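Side-chain contacts in response regulator aspartate phosphatase H (Bacillus subtilis, PDB 3Q15), which dephosphorylates the sporulation phosphotransferase Spo0F and also acts on the competence regulator ComA, helping to separate competence and sporulation in time: residues D218-I221 against A222-L225; N230-R234 against S235-Q239. One frame throughout, in Å; residues are numbered along the deposited sequence.

Contact 1 of 2, residues D218-I221 against A222-L225; sequences DRFI and AISL
A222, I223, S224 and L225 each give their backbone N-H to the carbonyl four residues back, on D218, R219, F220 and I221, so the first turns of helix 218-235 close in regular alpha-helical fashion. A222 N lies 2.8 Å from D218 O, with an angle of 167° at the hydrogen. F220 O takes two donors, the backbone N of S224 at 3.0 Å and its hydroxyl OG, modelled at 2.5 Å, so short that the exact length is doubtful. With OG beside its own backbone N (chi1 -62°), the hydroxyl is aimed at the preceding turn. The predicted fourth TPR repeat begins at A222, within these first turns, and helices 178-194, 198-214 and 238-255 pack against residues 218-225. I223 lays CD1 across the chain of R219, 3.6 Å from its CG, and meets F220 CD1 obliquely at 4.4 Å; the R219 guanidinium itself goes to a salt bridge with D258. Cut back to an alanine here, I223 would lose CG1 and CD1, which is likely to open a gap between R219, F220 and F186 of helix 178-194. On a different face, I221 CG2 rests 3.9 Å from CD1 of L225, which continues onto L209 and V251.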
loop_
_atom_site.group_PDB
_atom_site.type_symbol
_atom_site.label_atom_id
_atom_site.label_comp_id
_atom_site.label_asym_id
_atom_site.label_seq_id
_atom_site.Cartn_x
_atom_site.Cartn_y
_atom_site.Cartn_z
ATOM N N ASP A 218 12.025 -20.921 24.350
ATOM C CA ASP A 218 11.463 -20.274 25.533
ATOM C C ASP A 218 11.085 -18.812 25.301
ATOM O O ASP A 218 10.005 -18.374 25.699
ATOM C CB ASP A 218 12.429 -20.384 26.713
ATOM C CG ASP A 218 12.684 -21.821 27.121
ATOM O OD1 ASP A 218 13.849 -22.151 27.425
ATOM O OD2 ASP A 218 11.720 -22.617 27.141
ATOM N N ARG A 219 11.969 -18.055 24.662
ATOM C CA ARG A 219 11.681 -16.649 24.416
ATOM C C ARG A 219 10.354 -16.490 23.680
ATOM O O ARG A 219 9.499 -15.709 24.095
ATOM C CB ARG A 219 12.813 -15.971 23.643
ATOM C CG ARG A 219 12.497 -14.536 23.236
ATOM C CD ARG A 219 13.749 -13.784 22.817
ATOM N NE ARG A 219 14.690 -13.658 23.925
ATOM C CZ ARG A 219 14.677 -12.667 24.810
ATOM N NH1 ARG A 219 13.772 -11.701 24.717
ATOM N NH2 ARG A 219 15.572 -12.640 25.789
ATOM N N PHE A 220 10.179 -17.242 22.597
ATOM C CA PHE A 220 8.963 -17.136 21.797
ATOM C C PHE A 220 7.745 -17.755 22.477
ATOM O O PHE A 220 6.608 -17.437 22.134
ATOM C CB PHE A 220 9.168 -17.730 20.405
ATOM C CG PHE A 220 9.943 -16.838 19.484
ATOM C CD1 PHE A 220 9.404 -15.638 19.048
ATOM C CD2 PHE A 220 11.211 -17.196 19.055
ATOM C CE1 PHE A 220 10.118 -14.808 18.202
ATOM C CE2 PHE A 220 11.929 -16.373 18.208
ATOM C CZ PHE A 220 11.384 -15.178 17.781
ATOM N N ILE A 221 7.987 -18.638 23.439
ATOM C CA ILE A 221 6.907 -19.164 24.261
ATOM C C ILE A 221 6.408 -18.059 25.186
ATOM O O ILE A 221 5.206 -17.834 25.315
ATOM C CB ILE A 221 7.357 -20.384 25.096
ATOM C CG1 ILE A 221 7.646 -21.578 24.185
ATOM C CG2 ILE A 221 6.290 -20.756 26.111
ATOM C CD1 ILE A 221 8.111 -22.818 24.924
ATOM N N ALA A 222 7.348 -17.366 25.818
ATOM C CA ALA A 222 7.021 -16.254 26.699
ATOM C C ALA A 222 6.350 -15.118 25.933
ATOM O O ALA A 222 5.353 -14.555 26.386
ATOM C CB ALA A 222 8.274 -15.755 27.395
ATOM N N ILE A 223 6.901 -14.781 24.771
ATOM C CA ILE A 223 6.359 -13.694 23.964
ATOM C C ILE A 223 4.962 -14.024 23.456
ATOM O O ILE A 223 4.069 -13.177 23.483
ATOM C CB ILE A 223 7.272 -13.352 22.768
ATOM C CG1 ILE A 223 8.618 -12.818 23.261
ATOM C CG2 ILE A 223 6.603 -12.326 21.870
ATOM C CD1 ILE A 223 9.628 -12.577 22.155
ATOM N N SER A 224 4.777 -15.260 22.997
ATOM C CA SER A 224 3.471 -15.715 22.522
ATOM C C SER A 224 2.421 -15.616 23.620
ATOM O O SER A 224 1.296 -15.168 23.381
ATOM C CB SER A 224 3.549 -17.160 22.019
ATOM O OG SER A 224 4.439 -17.269 20.918
ATOM N N LEU A 225 2.795 -16.046 24.821
ATOM C CA LEU A 225 1.892 -16.023 25.965
ATOM C C LEU A 225 1.546 -14.587 26.341
ATOM O O LEU A 225 0.406 -14.281 26.691
ATOM C CB LEU A 225 2.528 -16.747 27.154
ATOM C CG LEU A 225 2.639 -18.271 27.052
ATOM C CD1 LEU A 225 3.540 -18.823 28.148
ATOM C CD2 LEU A 225 1.258 -18.915 27.121
#

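Contact 2 of 2, residues N230-R234 against S235-Q239; sequences NSYDR and SGDDQ
Y232 lies alongside D237, both side chains heading in one direction, with ring atom CD2 3.9 Å from D237 CB and the ring and carboxylate planes 70° apart. The methylene of D237 thus does the touching, while its OD2 caps M240 N at the start of helix 238-255. Y232 also meets the ring of H244 from that helix, so the tyrosine packs on the turn and on the helix that follows it. Its carbonyl is the hub of the turn: D237 N binds Y232 O at 2.9 Å, whereas the bonds from G236 N and S235 N to the same oxygen are weak. S235 N keeps the helical bond to S231 O, also 2.9 Å. With chi1 at 59°, S235 OG stands between its own N and carbonyl carbon, near both Y232 O (3.0 Å) and S231 O (3.1 Å). On another side of the helix, R234 bends at chi3, and its NE bonds N230 O at 3.3 Å from well above the carbonyl plane, on the face opposite to R234 N; its NH2 continues to a salt bridge with D193. G236 has positive phi (102°), where a CB would collide with the carbonyl oxygen of S235. Helix end, glycine with positive phi and aspartate N-cap in succession make the tight turn between the two antiparallel helices of a TPR hairpin, here the predicted fourth repeat.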
loop_
_atom_site.group_PDB
_atom_site.type_symbol
_atom_site.label_atom_id
_atom_site.label_comp_id
_atom_site.label_asym_id
_atom_site.label_seq_id
_atom_site.Cartn_x
_atom_site.Cartn_y
_atom_site.Cartn_z
ATOM N N ASN A 230 -2.230 -9.944 26.193
ATOM C CA ASN A 230 -2.601 -8.610 25.733
ATOM C C ASN A 230 -3.842 -8.668 24.853
ATOM O O ASN A 230 -4.680 -7.766 24.879
ATOM C CB ASN A 230 -1.451 -7.944 24.976
ATOM C CG ASN A 230 -0.364 -7.433 25.898
ATOM O OD1 ASN A 230 -0.644 -6.946 26.991
ATOM N ND2 ASN A 230 0.885 -7.542 25.460
ATOM N N SER A 231 -3.950 -9.734 24.071
ATOM C CA SER A 231 -5.097 -9.912 23.191
ATOM C C SER A 231 -6.381 -10.033 24.006
ATOM O O SER A 231 -7.369 -9.356 23.725
ATOM C CB SER A 231 -4.910 -11.147 22.308
ATOM O OG SER A 231 -5.984 -11.295 21.391
ATOM N N TYR A 232 -6.357 -10.905 25.014
ATOM C CA TYR A 232 -7.492 -11.087 25.911
ATOM C C TYR A 232 -7.785 -9.818 26.701
ATOM O O TYR A 232 -8.945 -9.456 26.904
ATOM C CB TYR A 232 -7.235 -12.235 26.890
ATOM C CG TYR A 232 -7.442 -13.623 26.323
ATOM C CD1 TYR A 232 -6.413 -14.553 26.330
ATOM C CD2 TYR A 232 -8.671 -14.010 25.799
ATOM C CE1 TYR A 232 -6.597 -15.834 25.828
ATOM C CE2 TYR A 232 -8.864 -15.291 25.291
ATOM C CZ TYR A 232 -7.820 -16.196 25.309
ATOM O OH TYR A 232 -7.994 -17.468 24.809
ATOM N N ASP A 233 -6.732 -9.150 27.165
ATOM C CA ASP A 233 -6.901 -7.919 27.927
ATOM C C ASP A 233 -7.654 -6.892 27.100
ATOM O O ASP A 233 -8.519 -6.184 27.613
ATOM C CB ASP A 233 -5.550 -7.346 28.357
ATOM C CG ASP A 233 -5.690 -6.065 29.164
ATOM O OD1 ASP A 233 -6.503 -6.034 30.114
ATOM O OD2 ASP A 233 -4.987 -5.086 28.845
ATOM N N ARG A 234 -7.323 -6.815 25.815
ATOM C CA ARG A 234 -7.936 -5.831 24.935
ATOM C C ARG A 234 -9.304 -6.262 24.407
ATOM O O ARG A 234 -10.128 -5.421 24.051
ATOM C CB ARG A 234 -6.991 -5.468 23.785
ATOM C CG ARG A 234 -5.823 -4.595 24.223
ATOM C CD ARG A 234 -4.885 -4.275 23.075
ATOM N NE ARG A 234 -4.192 -5.462 22.593
ATOM C CZ ARG A 234 -3.238 -5.447 21.670
ATOM N NH1 ARG A 234 -2.857 -4.299 21.128
ATOM N NH2 ARG A 234 -2.663 -6.580 21.292
ATOM N N SER A 235 -9.546 -7.570 24.363
ATOM C CA SER A 235 -10.837 -8.083 23.914
ATOM C C SER A 235 -11.868 -8.047 25.044
ATOM O O SER A 235 -13.068 -8.203 24.810
ATOM C CB SER A 235 -10.698 -9.502 23.358
ATOM O OG SER A 235 -10.183 -10.381 24.339
ATOM N N GLY A 236 -11.391 -7.839 26.269
ATOM C CA GLY A 236 -12.266 -7.692 27.417
ATOM C C GLY A 236 -12.387 -8.920 28.302
ATOM O O GLY A 236 -13.285 -8.994 29.135
ATOM N N ASP A 237 -11.490 -9.886 28.123
ATOM C CA ASP A 237 -11.498 -11.092 28.951
ATOM C C ASP A 237 -10.375 -11.031 29.982
ATOM O O ASP A 237 -9.357 -11.707 29.847
ATOM C CB ASP A 237 -11.354 -12.347 28.086
ATOM C CG ASP A 237 -11.690 -13.623 28.843
ATOM O OD1 ASP A 237 -12.208 -14.569 28.211
ATOM O OD2 ASP A 237 -11.439 -13.682 30.066
ATOM N N ASP A 238 -10.576 -10.216 31.013
ATOM C CA ASP A 238 -9.554 -9.969 32.025
ATOM C C ASP A 238 -9.049 -11.233 32.712
ATOM O O ASP A 238 -7.861 -11.347 33.014
ATOM C CB ASP A 238 -10.075 -8.977 33.067
ATOM C CG ASP A 238 -11.585 -8.856 33.048
ATOM O OD1 ASP A 238 -12.108 -8.092 32.209
ATOM O OD2 ASP A 238 -12.247 -9.524 33.870
ATOM N N GLN A 239 -9.948 -12.180 32.960
ATOM C CA GLN A 239 -9.573 -13.416 33.635
ATOM C C GLN A 239 -8.563 -14.206 32.801
ATOM O O GLN A 239 -7.520 -14.622 33.304
ATOM C CB GLN A 239 -10.814 -14.257 33.948
ATOM C CG GLN A 239 -10.571 -15.393 34.929
ATOM C CD GLN A 239 -11.818 -15.766 35.714
ATOM O OE1 GLN A 239 -12.525 -14.897 36.229
ATOM N NE2 GLN A 239 -12.095 -17.061 35.808
#

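Contacts 1 and 2 occupy the two ends of helix 218-235: residues 218-225 start it, 230-235 close it, and 236-239 turn into helix 238-255. Their centres are 18 Å apart and their nearest atoms about 5 Å, with no touch, so they are joined through the helix they share. Helices 198-214 and 238-255 pack against both. L225 of contact 1 meets A248 and V251 well along helix 238-255, while Y232 of contact 2 meets M240 and A241 near its beginning, as expected when the second helix runs back along the first. Both contacts are structural packing within the TPR part of the protein.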